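Local atomic coordinates of proline dehydrogenase (Bradyrhizobium japonicum USDA 110, PDB entry 3HAZ), a protein that probably oxidises proline to glutamate in two steps, joining an FAD-containing proline dehydrogenase and an NAD-dependent aldehyde dehydrogenase in one chain. Residues N765-D770 and S795-L800; L774-A779 and I811-G816; V783-R788 and R944-A949; G915-V920 and N939-R944. All blocks are in the same frame, centred on the assembly; numbering follows the deposited sequence.

Contact 1. Residues N765-D770 and S795-L800. With SO4 (sulfate ion), chain E.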
loop_
_atom_site.group_PDB
_atom_site.type_symbol
_atom_site.label_atom_id
_atom_site.label_comp_id
_atom_site.label_asym_id
_atom_site.label_seq_id
_atom_site.Cartn_x
_atom_site.Cartn_y
_atom_site.Cartn_z
ATOM N N ASN A 765 -34.408 -31.231 -19.137
ATOM C CA ASN A 765 -34.033 -29.824 -19.146
ATOM C C ASN A 765 -34.989 -28.971 -19.973
ATOM O O ASN A 765 -35.274 -29.286 -21.127
ATOM C CB ASN A 765 -32.587 -29.673 -19.635
ATOM C CG ASN A 765 -31.623 -30.579 -18.878
ATOM O OD1 ASN A 765 -31.664 -30.657 -17.652
ATOM N ND2 ASN A 765 -30.766 -31.279 -19.609
ATOM N N ALA A 766 -35.477 -27.895 -19.361
ATOM C CA ALA A 766 -36.438 -26.997 -19.986
ATOM C C ALA A 766 -35.782 -25.706 -20.435
ATOM O O ALA A 766 -34.710 -25.333 -19.953
ATOM C CB ALA A 766 -37.575 -26.679 -19.012
ATOM N N MET A 767 -36.438 -25.032 -21.371
ATOM C CA MET A 767 -36.131 -23.646 -21.686
ATOM C C MET A 767 -37.426 -22.847 -21.652
ATOM O O MET A 767 -38.465 -23.319 -22.106
ATOM C CB MET A 767 -35.476 -23.506 -23.061
ATOM C CG MET A 767 -35.309 -22.048 -23.489
ATOM S SD MET A 767 -34.511 -21.831 -25.092
ATOM C CE MET A 767 -32.816 -22.288 -24.720
ATOM N N ILE A 768 -37.365 -21.640 -21.102
ATOM C CA ILE A 768 -38.508 -20.742 -21.140
ATOM C C ILE A 768 -38.173 -19.561 -22.043
ATOM O O ILE A 768 -37.184 -18.857 -21.821
ATOM C CB ILE A 768 -38.882 -20.241 -19.738
ATOM C CG1 ILE A 768 -39.122 -21.426 -18.796
ATOM C CG2 ILE A 768 -40.106 -19.335 -19.800
ATOM C CD1 ILE A 768 -39.372 -21.014 -17.351
ATOM N N ALA A 769 -38.974 -19.374 -23.087
ATOM C CA ALA A 769 -38.799 -18.242 -23.994
ATOM C C ALA A 769 -40.079 -17.405 -24.050
ATOM O O ALA A 769 -41.145 -17.931 -24.377
ATOM C CB ALA A 769 -38.415 -18.734 -25.395
ATOM N N ASP A 770 -39.978 -16.115 -23.721
ATOM C CA ASP A 770 -41.141 -15.224 -23.800
ATOM C C ASP A 770 -41.109 -14.391 -25.076
ATOM O O ASP A 770 -40.180 -14.518 -25.873
ATOM C CB ASP A 770 -41.286 -14.347 -22.539
ATOM C CG ASP A 770 -40.192 -13.296 -22.401
ATOM O OD1 ASP A 770 -39.597 -12.865 -23.412
ATOM O OD2 ASP A 770 -39.946 -12.872 -21.253
ATOM N N SER A 795 -26.911 -32.004 -20.456
ATOM C CA SER A 795 -27.395 -30.629 -20.359
ATOM C C SER A 795 -28.420 -30.279 -21.442
ATOM O O SER A 795 -28.979 -29.178 -21.448
ATOM C CB SER A 795 -26.218 -29.676 -20.493
ATOM O OG SER A 795 -25.571 -29.891 -21.732
ATOM N N ALA A 796 -28.654 -31.211 -22.360
ATOM C CA ALA A 796 -29.441 -30.930 -23.562
ATOM C C ALA A 796 -30.861 -30.485 -23.264
ATOM O O ALA A 796 -31.496 -30.956 -22.312
ATOM C CB ALA A 796 -29.462 -32.144 -24.496
ATOM N N LEU A 797 -31.352 -29.577 -24.101
ATOM C CA LEU A 797 -32.727 -29.116 -24.022
ATOM C C LEU A 797 -33.695 -30.229 -24.426
ATOM O O LEU A 797 -33.568 -30.811 -25.505
ATOM C CB LEU A 797 -32.918 -27.901 -24.926
ATOM C CG LEU A 797 -34.352 -27.377 -25.048
ATOM C CD1 LEU A 797 -34.919 -26.980 -23.678
ATOM C CD2 LEU A 797 -34.378 -26.204 -26.001
ATOM N N ARG A 798 -34.662 -30.516 -23.556
ATOM C CA ARG A 798 -35.660 -31.546 -23.825
ATOM C C ARG A 798 -37.061 -30.949 -23.923
ATOM O O ARG A 798 -37.932 -31.501 -24.597
ATOM C CB ARG A 798 -35.635 -32.634 -22.740
ATOM C CG ARG A 798 -34.241 -33.114 -22.365
ATOM C CD ARG A 798 -33.564 -33.810 -23.534
ATOM N NE ARG A 798 -32.323 -34.480 -23.139
ATOM C CZ ARG A 798 -31.479 -35.043 -23.999
ATOM N NH1 ARG A 798 -30.377 -35.635 -23.562
ATOM N NH2 ARG A 798 -31.735 -35.009 -25.302
ATOM N N LEU A 799 -37.277 -29.821 -23.250
ATOM C CA LEU A 799 -38.613 -29.243 -23.172
ATOM C C LEU A 799 -38.619 -27.723 -23.331
ATOM O O LEU A 799 -38.186 -27.001 -22.439
ATOM C CB LEU A 799 -39.272 -29.632 -21.849
ATOM C CG LEU A 799 -40.720 -29.179 -21.672
ATOM C CD1 LEU A 799 -41.559 -29.639 -22.853
ATOM C CD2 LEU A 799 -41.285 -29.718 -20.365
ATOM N N LEU A 800 -39.123 -27.241 -24.464
ATOM C CA LEU A 800 -39.223 -25.801 -24.696
ATOM C C LEU A 800 -40.605 -25.272 -24.333
ATOM O O LEU A 800 -41.609 -25.748 -24.860
ATOM C CB LEU A 800 -38.920 -25.462 -26.161
ATOM C CG LEU A 800 -39.148 -24.011 -26.611
ATOM C CD1 LEU A 800 -38.186 -23.030 -25.924
ATOM C CD2 LEU A 800 -39.015 -23.911 -28.116
HETATM S S SO4 E . -22.279 -30.096 -21.526
HETATM O O1 SO4 E . -22.582 -28.926 -20.698
HETATM O O2 SO4 E . -22.719 -31.301 -20.825
HETATM O O3 SO4 E . -22.970 -30.016 -22.808
HETATM O O4 SO4 E . -20.840 -30.140 -21.776
#

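Contact 2. Residues L774-A779 and I811-G816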
loop_
_atom_site.group_PDB
_atom_site.type_symbol
_atom_site.label_atom_id
_atom_site.label_comp_id
_atom_site.label_asym_id
_atom_site.label_seq_id
_atom_site.Cartn_x
_atom_site.Cartn_y
_atom_site.Cartn_z
ATOM N N LEU A 774 -35.659 -12.680 -29.044
ATOM C CA LEU A 774 -35.457 -12.661 -30.491
ATOM C C LEU A 774 -35.631 -14.065 -31.069
ATOM O O LEU A 774 -34.833 -14.960 -30.784
ATOM C CB LEU A 774 -34.061 -12.124 -30.816
ATOM C CG LEU A 774 -33.722 -11.935 -32.293
ATOM C CD1 LEU A 774 -34.685 -10.957 -32.940
ATOM C CD2 LEU A 774 -32.282 -11.464 -32.449
ATOM N N PRO A 775 -36.673 -14.268 -31.891
ATOM C CA PRO A 775 -36.936 -15.622 -32.401
ATOM C C PRO A 775 -35.736 -16.296 -33.091
ATOM O O PRO A 775 -35.562 -17.504 -32.932
ATOM C CB PRO A 775 -38.104 -15.411 -33.384
ATOM C CG PRO A 775 -38.797 -14.191 -32.866
ATOM C CD PRO A 775 -37.684 -13.297 -32.353
ATOM N N GLU A 776 -34.930 -15.543 -33.834
ATOM C CA GLU A 776 -33.775 -16.112 -34.533
ATOM C C GLU A 776 -32.721 -16.662 -33.566
ATOM O O GLU A 776 -32.036 -17.636 -33.872
ATOM C CB GLU A 776 -33.093 -15.069 -35.427
ATOM C CG GLU A 776 -33.971 -14.437 -36.478
ATOM C CD GLU A 776 -34.639 -13.168 -35.991
ATOM O OE1 GLU A 776 -35.407 -13.237 -35.011
ATOM O OE2 GLU A 776 -34.405 -12.105 -36.602
ATOM N N GLN A 777 -32.561 -16.010 -32.422
ATOM C CA GLN A 777 -31.576 -16.456 -31.444
ATOM C C GLN A 777 -32.134 -17.625 -30.645
ATOM O O GLN A 777 -31.408 -18.569 -30.325
ATOM C CB GLN A 777 -31.152 -15.314 -30.514
ATOM C CG GLN A 777 -30.391 -14.196 -31.214
ATOM C CD GLN A 777 -29.111 -14.677 -31.887
ATOM O OE1 GLN A 777 -28.629 -14.061 -32.843
ATOM N NE2 GLN A 777 -28.556 -15.778 -31.392
ATOM N N VAL A 778 -33.427 -17.568 -30.335
ATOM C CA VAL A 778 -34.095 -18.708 -29.714
ATOM C C VAL A 778 -33.915 -19.937 -30.585
ATOM O O VAL A 778 -33.577 -21.017 -30.095
ATOM C CB VAL A 778 -35.594 -18.459 -29.487
ATOM C CG1 VAL A 778 -36.290 -19.755 -29.052
ATOM C CG2 VAL A 778 -35.789 -17.371 -28.442
ATOM N N ALA A 779 -34.129 -19.774 -31.885
ATOM C CA ALA A 779 -34.066 -20.922 -32.777
ATOM C C ALA A 779 -32.649 -21.491 -32.820
ATOM O O ALA A 779 -32.466 -22.698 -32.751
ATOM C CB ALA A 779 -34.569 -20.561 -34.182
ATOM N N ILE A 811 -41.603 -21.998 -33.335
ATOM C CA ILE A 811 -41.642 -23.424 -33.630
ATOM C C ILE A 811 -41.273 -23.687 -35.090
ATOM O O ILE A 811 -40.478 -24.578 -35.395
ATOM C CB ILE A 811 -43.032 -24.019 -33.314
ATOM C CG1 ILE A 811 -43.231 -24.115 -31.797
ATOM C CG2 ILE A 811 -43.199 -25.383 -33.976
ATOM C CD1 ILE A 811 -44.662 -24.433 -31.380
ATOM N N GLU A 812 -41.858 -22.901 -35.985
ATOM C CA GLU A 812 -41.571 -22.986 -37.410
ATOM C C GLU A 812 -40.086 -22.716 -37.719
ATOM O O GLU A 812 -39.500 -23.329 -38.618
ATOM C CB GLU A 812 -42.475 -22.003 -38.170
ATOM C CG GLU A 812 -41.937 -21.532 -39.506
ATOM C CD GLU A 812 -42.729 -20.355 -40.076
ATOM O OE1 GLU A 812 -42.587 -19.211 -39.571
ATOM O OE2 GLU A 812 -43.496 -20.579 -41.036
ATOM N N MET A 813 -39.473 -21.797 -36.981
ATOM C CA MET A 813 -38.071 -21.462 -37.239
ATOM C C MET A 813 -37.127 -22.567 -36.726
ATOM O O MET A 813 -36.147 -22.925 -37.385
ATOM C CB MET A 813 -37.709 -20.096 -36.647
ATOM C CG MET A 813 -36.557 -19.416 -37.370
ATOM S SD MET A 813 -35.978 -17.898 -36.593
ATOM C CE MET A 813 -37.393 -16.823 -36.774
ATOM N N VAL A 814 -37.434 -23.118 -35.560
ATOM C CA VAL A 814 -36.667 -24.256 -35.043
ATOM C C VAL A 814 -36.754 -25.451 -36.004
ATOM O O VAL A 814 -35.742 -26.080 -36.325
ATOM C CB VAL A 814 -37.126 -24.650 -33.627
ATOM C CG1 VAL A 814 -36.516 -25.993 -33.206
ATOM C CG2 VAL A 814 -36.763 -23.538 -32.623
ATOM N N ALA A 815 -37.958 -25.738 -36.493
ATOM C CA ALA A 815 -38.151 -26.855 -37.412
ATOM C C ALA A 815 -37.393 -26.656 -38.724
ATOM O O ALA A 815 -36.745 -27.579 -39.224
ATOM C CB ALA A 815 -39.657 -27.091 -37.681
ATOM N N GLY A 816 -37.480 -25.450 -39.277
ATOM C CA GLY A 816 -36.789 -25.120 -40.511
ATOM C C GLY A 816 -35.287 -25.171 -40.335
ATOM O O GLY A 816 -34.556 -25.611 -41.220
#

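Contact 3. Residues V783-R788 and R944-A949. With SO4 (sulfate ion), chain E.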
loop_
_atom_site.group_PDB
_atom_site.type_symbol
_atom_site.label_atom_id
_atom_site.label_comp_id
_atom_site.label_asym_id
_atom_site.label_seq_id
_atom_site.Cartn_x
_atom_site.Cartn_y
_atom_site.Cartn_z
ATOM N N VAL A 783 -31.923 -25.163 -31.317
ATOM C CA VAL A 783 -31.382 -26.170 -32.227
ATOM C C VAL A 783 -30.075 -26.750 -31.675
ATOM O O VAL A 783 -29.876 -27.960 -31.671
ATOM C CB VAL A 783 -31.188 -25.604 -33.656
ATOM C CG1 VAL A 783 -30.261 -26.492 -34.469
ATOM C CG2 VAL A 783 -32.542 -25.471 -34.353
ATOM N N THR A 784 -29.204 -25.874 -31.189
ATOM C CA THR A 784 -27.938 -26.286 -30.589
ATOM C C THR A 784 -28.148 -27.132 -29.335
ATOM O O THR A 784 -27.629 -28.244 -29.221
ATOM C CB THR A 784 -27.079 -25.063 -30.214
ATOM O OG1 THR A 784 -26.624 -24.420 -31.409
ATOM C CG2 THR A 784 -25.879 -25.495 -29.396
ATOM N N SER A 785 -28.919 -26.594 -28.396
ATOM C CA SER A 785 -29.153 -27.254 -27.116
ATOM C C SER A 785 -29.824 -28.626 -27.232
ATOM O O SER A 785 -29.551 -29.523 -26.435
ATOM C CB SER A 785 -29.980 -26.346 -26.195
ATOM O OG SER A 785 -29.325 -25.107 -25.985
ATOM N N ALA A 786 -30.705 -28.800 -28.211
ATOM C CA ALA A 786 -31.482 -30.040 -28.284
ATOM C C ALA A 786 -30.922 -31.087 -29.248
ATOM O O ALA A 786 -31.117 -32.301 -29.052
ATOM C CB ALA A 786 -32.936 -29.726 -28.632
ATOM N N PHE A 787 -30.232 -30.630 -30.288
ATOM C CA PHE A 787 -29.858 -31.520 -31.387
ATOM C C PHE A 787 -28.354 -31.701 -31.568
ATOM O O PHE A 787 -27.919 -32.681 -32.169
ATOM C CB PHE A 787 -30.497 -31.053 -32.705
ATOM C CG PHE A 787 -31.981 -30.877 -32.626
ATOM C CD1 PHE A 787 -32.773 -31.838 -32.013
ATOM C CD2 PHE A 787 -32.595 -29.755 -33.172
ATOM C CE1 PHE A 787 -34.150 -31.683 -31.938
ATOM C CE2 PHE A 787 -33.972 -29.596 -33.101
ATOM C CZ PHE A 787 -34.750 -30.569 -32.480
ATOM N N ARG A 788 -27.564 -30.760 -31.052
ATOM C CA ARG A 788 -26.106 -30.893 -31.052
ATOM C C ARG A 788 -25.699 -32.198 -30.380
ATOM O O ARG A 788 -26.263 -32.575 -29.354
ATOM C CB ARG A 788 -25.460 -29.711 -30.325
ATOM C CG ARG A 788 -23.978 -29.872 -30.020
ATOM C CD ARG A 788 -23.113 -29.437 -31.185
ATOM N NE ARG A 788 -23.439 -28.081 -31.621
ATOM C CZ ARG A 788 -22.739 -26.998 -31.299
ATOM N NH1 ARG A 788 -21.656 -27.106 -30.539
ATOM N NH2 ARG A 788 -23.118 -25.806 -31.746
ATOM N N ARG A 944 -28.679 -17.550 -24.147
ATOM C CA ARG A 944 -27.670 -18.316 -24.874
ATOM C C ARG A 944 -28.057 -19.795 -24.840
ATOM O O ARG A 944 -29.040 -20.175 -24.203
ATOM C CB ARG A 944 -26.274 -18.119 -24.268
ATOM C CG ARG A 944 -26.183 -18.427 -22.771
ATOM C CD ARG A 944 -24.770 -18.855 -22.390
ATOM N NE ARG A 944 -24.504 -20.225 -22.826
ATOM C CZ ARG A 944 -23.348 -20.861 -22.666
ATOM N NH1 ARG A 944 -23.219 -22.114 -23.095
ATOM N NH2 ARG A 944 -22.321 -20.248 -22.085
ATOM N N ASN A 945 -27.293 -20.638 -25.520
ATOM C CA ASN A 945 -27.596 -22.063 -25.477
ATOM C C ASN A 945 -27.297 -22.668 -24.093
ATOM O O ASN A 945 -26.655 -22.031 -23.254
ATOM C CB ASN A 945 -26.872 -22.812 -26.593
ATOM C CG ASN A 945 -25.401 -22.987 -26.312
ATOM O OD1 ASN A 945 -25.006 -23.297 -25.193
ATOM N ND2 ASN A 945 -24.577 -22.793 -27.333
ATOM N N MET A 946 -27.775 -23.887 -23.860
ATOM C CA MET A 946 -27.704 -24.509 -22.534
ATOM C C MET A 946 -26.564 -25.522 -22.379
ATOM O O MET A 946 -26.509 -26.245 -21.389
ATOM C CB MET A 946 -29.034 -25.210 -22.213
ATOM C CG MET A 946 -30.229 -24.276 -22.095
ATOM S SD MET A 946 -31.820 -25.091 -22.399
ATOM C CE MET A 946 -31.778 -26.412 -21.184
ATOM N N ILE A 947 -25.659 -25.580 -23.349
ATOM C CA ILE A 947 -24.674 -26.649 -23.384
ATOM C C ILE A 947 -23.221 -26.160 -23.379
ATOM O O ILE A 947 -22.945 -24.977 -23.541
ATOM C CB ILE A 947 -24.885 -27.546 -24.616
ATOM C CG1 ILE A 947 -24.568 -26.771 -25.896
ATOM C CG2 ILE A 947 -26.314 -28.101 -24.648
ATOM C CD1 ILE A 947 -24.510 -27.651 -27.130
ATOM N N GLY A 948 -22.298 -27.094 -23.181
ATOM C CA GLY A 948 -20.876 -26.812 -23.289
ATOM C C GLY A 948 -20.292 -26.049 -22.113
ATOM O O GLY A 948 -19.459 -25.163 -22.300
ATOM N N ALA A 949 -20.728 -26.397 -20.905
ATOM C CA ALA A 949 -20.203 -25.784 -19.694
ATOM C C ALA A 949 -18.679 -25.781 -19.733
ATOM O O ALA A 949 -18.058 -26.778 -20.101
ATOM C CB ALA A 949 -20.703 -26.520 -18.465
HETATM S S SO4 E . -22.279 -30.096 -21.526
HETATM O O1 SO4 E . -22.582 -28.926 -20.698
HETATM O O2 SO4 E . -22.719 -31.301 -20.825
HETATM O O3 SO4 E . -22.970 -30.016 -22.808
HETATM O O4 SO4 E . -20.840 -30.140 -21.776
#

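Contact 4. Residues G915-V920 and N939-R944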
loop_
_atom_site.group_PDB
_atom_site.type_symbol
_atom_site.label_atom_id
_atom_site.label_comp_id
_atom_site.label_asym_id
_atom_site.label_seq_id
_atom_site.Cartn_x
_atom_site.Cartn_y
_atom_site.Cartn_z
ATOM N N GLY A 915 -33.173 -31.356 -12.055
ATOM C CA GLY A 915 -32.708 -29.987 -11.903
ATOM C C GLY A 915 -31.286 -29.776 -12.380
ATOM O O GLY A 915 -30.422 -29.353 -11.614
ATOM N N LEU A 916 -31.039 -30.073 -13.649
ATOM C CA LEU A 916 -29.696 -29.965 -14.206
ATOM C C LEU A 916 -29.478 -28.622 -14.912
ATOM O O LEU A 916 -28.806 -27.740 -14.376
ATOM C CB LEU A 916 -29.409 -31.141 -15.144
ATOM C CG LEU A 916 -27.952 -31.300 -15.590
ATOM C CD1 LEU A 916 -26.999 -31.270 -14.391
ATOM C CD2 LEU A 916 -27.797 -32.598 -16.361
ATOM N N THR A 917 -30.036 -28.458 -16.110
ATOM C CA THR A 917 -29.941 -27.165 -16.800
ATOM C C THR A 917 -31.307 -26.536 -17.069
ATOM O O THR A 917 -32.314 -27.233 -17.236
ATOM C CB THR A 917 -29.160 -27.250 -18.142
ATOM O OG1 THR A 917 -29.782 -28.212 -19.007
ATOM C CG2 THR A 917 -27.712 -27.653 -17.903
ATOM N N LEU A 918 -31.320 -25.208 -17.124
ATOM C CA LEU A 918 -32.504 -24.458 -17.504
ATOM C C LEU A 918 -32.109 -23.284 -18.394
ATOM O O LEU A 918 -31.182 -22.541 -18.078
ATOM C CB LEU A 918 -33.237 -23.943 -16.267
ATOM C CG LEU A 918 -34.348 -22.945 -16.608
ATOM C CD1 LEU A 918 -35.543 -23.662 -17.228
ATOM C CD2 LEU A 918 -34.774 -22.145 -15.399
ATOM N N GLY A 919 -32.813 -23.125 -19.511
ATOM C CA GLY A 919 -32.593 -21.992 -20.389
ATOM C C GLY A 919 -33.677 -20.943 -20.213
ATOM O O GLY A 919 -34.848 -21.284 -20.061
ATOM N N VAL A 920 -33.288 -19.669 -20.222
ATOM C CA VAL A 920 -34.250 -18.571 -20.183
ATOM C C VAL A 920 -33.922 -17.551 -21.264
ATOM O O VAL A 920 -32.821 -17.001 -21.297
ATOM C CB VAL A 920 -34.264 -17.831 -18.823
ATOM C CG1 VAL A 920 -35.335 -16.729 -18.827
ATOM C CG2 VAL A 920 -34.496 -18.797 -17.679
ATOM N N ASN A 939 -27.655 -25.324 -13.261
ATOM C CA ASN A 939 -27.065 -24.431 -14.251
ATOM C C ASN A 939 -28.154 -23.718 -15.038
ATOM O O ASN A 939 -28.957 -24.355 -15.730
ATOM C CB ASN A 939 -26.134 -25.202 -15.197
ATOM C CG ASN A 939 -24.819 -25.601 -14.532
ATOM O OD1 ASN A 939 -24.742 -26.609 -13.829
ATOM N ND2 ASN A 939 -23.774 -24.816 -14.769
ATOM N N ILE A 940 -28.191 -22.398 -14.895
ATOM C CA ILE A 940 -29.165 -21.562 -15.591
ATOM C C ILE A 940 -28.434 -20.742 -16.651
ATOM O O ILE A 940 -27.433 -20.077 -16.368
ATOM C CB ILE A 940 -29.927 -20.657 -14.592
ATOM C CG1 ILE A 940 -30.648 -21.531 -13.554
ATOM C CG2 ILE A 940 -30.912 -19.729 -15.308
ATOM C CD1 ILE A 940 -31.397 -20.749 -12.503
ATOM N N TYR A 941 -28.912 -20.838 -17.884
ATOM C CA TYR A 941 -28.319 -20.118 -19.002
ATOM C C TYR A 941 -29.329 -19.116 -19.562
ATOM O O TYR A 941 -30.447 -19.485 -19.939
ATOM C CB TYR A 941 -27.910 -21.095 -20.101
ATOM C CG TYR A 941 -26.758 -22.016 -19.748
ATOM C CD1 TYR A 941 -26.986 -23.331 -19.347
ATOM C CD2 TYR A 941 -25.442 -21.577 -19.849
ATOM C CE1 TYR A 941 -25.931 -24.183 -19.048
ATOM C CE2 TYR A 941 -24.381 -22.416 -19.549
ATOM C CZ TYR A 941 -24.626 -23.717 -19.147
ATOM O OH TYR A 941 -23.557 -24.543 -18.847
ATOM N N VAL A 942 -28.927 -17.856 -19.619
ATOM C CA VAL A 942 -29.824 -16.785 -20.023
ATOM C C VAL A 942 -29.425 -16.202 -21.375
ATOM O O VAL A 942 -28.313 -15.701 -21.542
ATOM C CB VAL A 942 -29.851 -15.666 -18.962
ATOM C CG1 VAL A 942 -30.816 -14.538 -19.375
ATOM C CG2 VAL A 942 -30.241 -16.250 -17.612
ATOM N N ASN A 943 -30.335 -16.288 -22.340
ATOM C CA ASN A 943 -30.123 -15.676 -23.645
ATOM C C ASN A 943 -28.918 -16.262 -24.374
ATOM O O ASN A 943 -28.227 -15.565 -25.113
ATOM C CB ASN A 943 -30.001 -14.150 -23.509
ATOM C CG ASN A 943 -31.329 -13.490 -23.137
ATOM O OD1 ASN A 943 -32.399 -14.068 -23.344
ATOM N ND2 ASN A 943 -31.263 -12.279 -22.583
ATOM N N ARG A 944 -28.679 -17.550 -24.147
ATOM C CA ARG A 944 -27.670 -18.316 -24.874
ATOM C C ARG A 944 -28.057 -19.795 -24.840
ATOM O O ARG A 944 -29.040 -20.175 -24.203
ATOM C CB ARG A 944 -26.274 -18.119 -24.268
ATOM C CG ARG A 944 -26.183 -18.427 -22.771
ATOM C CD ARG A 944 -24.770 -18.855 -22.390
ATOM N NE ARG A 944 -24.504 -20.225 -22.826
ATOM C CZ ARG A 944 -23.348 -20.861 -22.666
ATOM N NH1 ARG A 944 -23.219 -22.114 -23.095
ATOM N NH2 ARG A 944 -22.321 -20.248 -22.085
#

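Contact 1. Residues N765-D770 and S795-L800
The carboxamide of Asn765 reaches over to the turn that precedes the neighbouring strand, where ND2 donates to Ala796 O at 2.8 Å. That oxygen lies in the amide plane, whereas ND2 stands about 35° out of the Ala796 carbonyl plane. With CG beside its own backbone N (chi1 -51°), Asn765 turns the amide toward this loop. There ND2 also meets Cys794 O, while OD1 receives Thr917 N, so both ends of the flat group are engaged and its rotation is fixed. Asn765 O is itself gripped by two successive N-H groups: Arg798 N, in the carbonyl plane, lies 2.8 Å from it and Leu799 N 3.0 Å. Regular parallel bonding follows, with Met767 N 2.8 Å from Leu799 O.

On one face of the sheet Met767 and Leu800 run side by side in the same direction, CG of the methionine 3.9 Å from CD1 of the leucine. Leu797 also reaches this methionine, its CD1 3.6 Å from Met767 CB. Ala766 and Leu799 share the opposite face. The Arg798 guanidinium has Ala796 CB over the centre of one face, and its NH1 bonds to Gly791 O. At the loop end, Ser795 OG hydrogen-bonds to O3 of a sulfate, probably from the crystallisation liquor, at 2.8 Å.

Strands 765-769 and 797-803, linked through helix 775-787, form a parallel beta-alpha-beta unit of the aldehyde dehydrogenase fold, beside the predicted active-site residue Cys794.

Contact 2. Residues L774-A779 and I811-G816
Ala779 N donates to Pro775 O at 2.9 Å, an ordinary bond in the first turn of helix 775-787, and against this turn rests the sulfur of Met813. SD lies 3.7 Å from that same Pro775 O and 3.5 Å from Glu776 CA, so the thioether touches backbone as much as side chains. Met813 leaves its own helix extended, CG anti to the backbone N (chi1 -154°), and bends only at the last torsion (chi3 -66°). The bend carries CE to Pro775 CB, 3.7 Å away, while CG passes Ala779 CB at 3.9 Å. Of the Glu776 side chain it is the aliphatic CG that meets the sulfur.

Helix 775-787 is the crossover of a beta-alpha-beta unit in the aldehyde dehydrogenase fold, and helix 804-819 follows that unit's second strand; their axes here are 9.0 Å apart and inclined at 45°. The small Ala779 points toward the partner helix and lets Val814 come close, CG2 being 3.8 Å from Ala779 CA.

Replacing Met813 by an alanine would remove the thioether and is likely to open a gap beside Pro775, Glu776 and Ala779, between the two helices. No hydrogen bond joins the segments. Val814 also packs on Leu892 and Ile874 of the sheet, whereas Leu774 and Glu776 touch Leu453 and Ala454 of helix 452-463, from the proline dehydrogenase part of the chain.

Contact 3. Residues V783-R788 and R944-A949
Ser785 OG accepts the backbone N of Met946 at 2.9 Å in a nearly straight bond (167°), the one hydrogen bond between the two segments. Thr784 CG2 presses on Ile947 CD1 at 3.4 Å, tighter than usual for two carbons, and lies 3.6 Å from Asn945 ND2. Arg788 crosses Ile947 at about a right angle, its CG 3.7 Å from the same CD1.

Asn945 braces the loop behind this first shell: with CG between its backbone N and carbonyl carbon (chi1 75°), OD1 turns back to take Ile947 N at 3.0 Å, closing an Asx turn, and Arg944 NH1, also at 3.0 Å, from the opposite face of the amide plane. Arg944 comes side-on, its NE bonding to Asn945 O at 2.8 Å, and its NH2 forms a salt bridge with Glu641 of the second subunit. A leucine in place of Asn945 would probably undo the Asx turn, leaving Ile947 N and Arg944 NH1 without their shared acceptor. Gly948 N, 3.0 Å from sulfate O3, and Ala949 N hold the anion together with Ser795 and Arg793. Ser785 OG is also tied to Asp781 O.

The contact sets the last turn of helix 775-787 against the loop leaving strand 939-942; Leu797 of strand 797-803 touches both Ser785 and Met946, Tyr941 lies against Met946 and Ala949, and Val783 and Phe787 pack on Ala817 and Ala818 of helix 804-819.

Contact 4. Residues G915-V920 and N939-R944
Thr917 has OG1 between its backbone N and carbonyl carbon (chi1 57°), which places CG2 beside the N and against the next strand; Tyr941, with CG anti to its carbonyl carbon (chi1 -68°), brings its ring to meet it. The methyl arrives at the ring edge, near the ring plane, CG2 lying 4.1 Å from Tyr941 CE1 and 4.0 Å from Asn939 CB. Thr917 OG1 turns to Ser795 O, and the Asn939 amide to Pro955 O and Gly957 N. Gly919 presents no side chain next to Tyr941, and Met946 SD packs near Gly919 N.

Five backbone hydrogen bonds join the parallel strands; that of Tyr941 N to Leu918 O is 2.8 Å and almost linear at 171°. On the other face Leu918 and Val920 pack with Ile940 and Val942 (Val920 CG2 to Ile940 CG2, 4.4 Å); Leu918, Val920 and Val942 are covered by Ile928 and Ile931 of helix 925-934, the crossover of this beta-alpha-beta unit. Leu916, before the first strand, touches the bound NAD.

Strand 939-942 also pairs in parallel with a strand of the second subunit, so the same backbone chemistry that satisfies its buried peptides here extends the sheet across the interface.

Overall arrangement
All four contacts belong to the aldehyde dehydrogenase part of the chain. Contacts 1 and 4 are buried pairings in one sheet, whose strands 765-769 and 917-921 are neighbours, and both depend on backbone hydrogen bonds. Contacts 2 and 3 use opposite ends of helix 775-787, the crossover of contact 1: its start meets another helix through apolar packing alone, its end meets a loop through one side-chain-to-backbone hydrogen bond and apolar packing. Contact 3 is the most open to solvent. It touches all three others, shares Arg944 with contact 4, and shares the sulfate with contact 1. Contact 2, about 17 Å between centres from contact 4, is plain structural packing, far from the cofactors and the predicted catalytic residues.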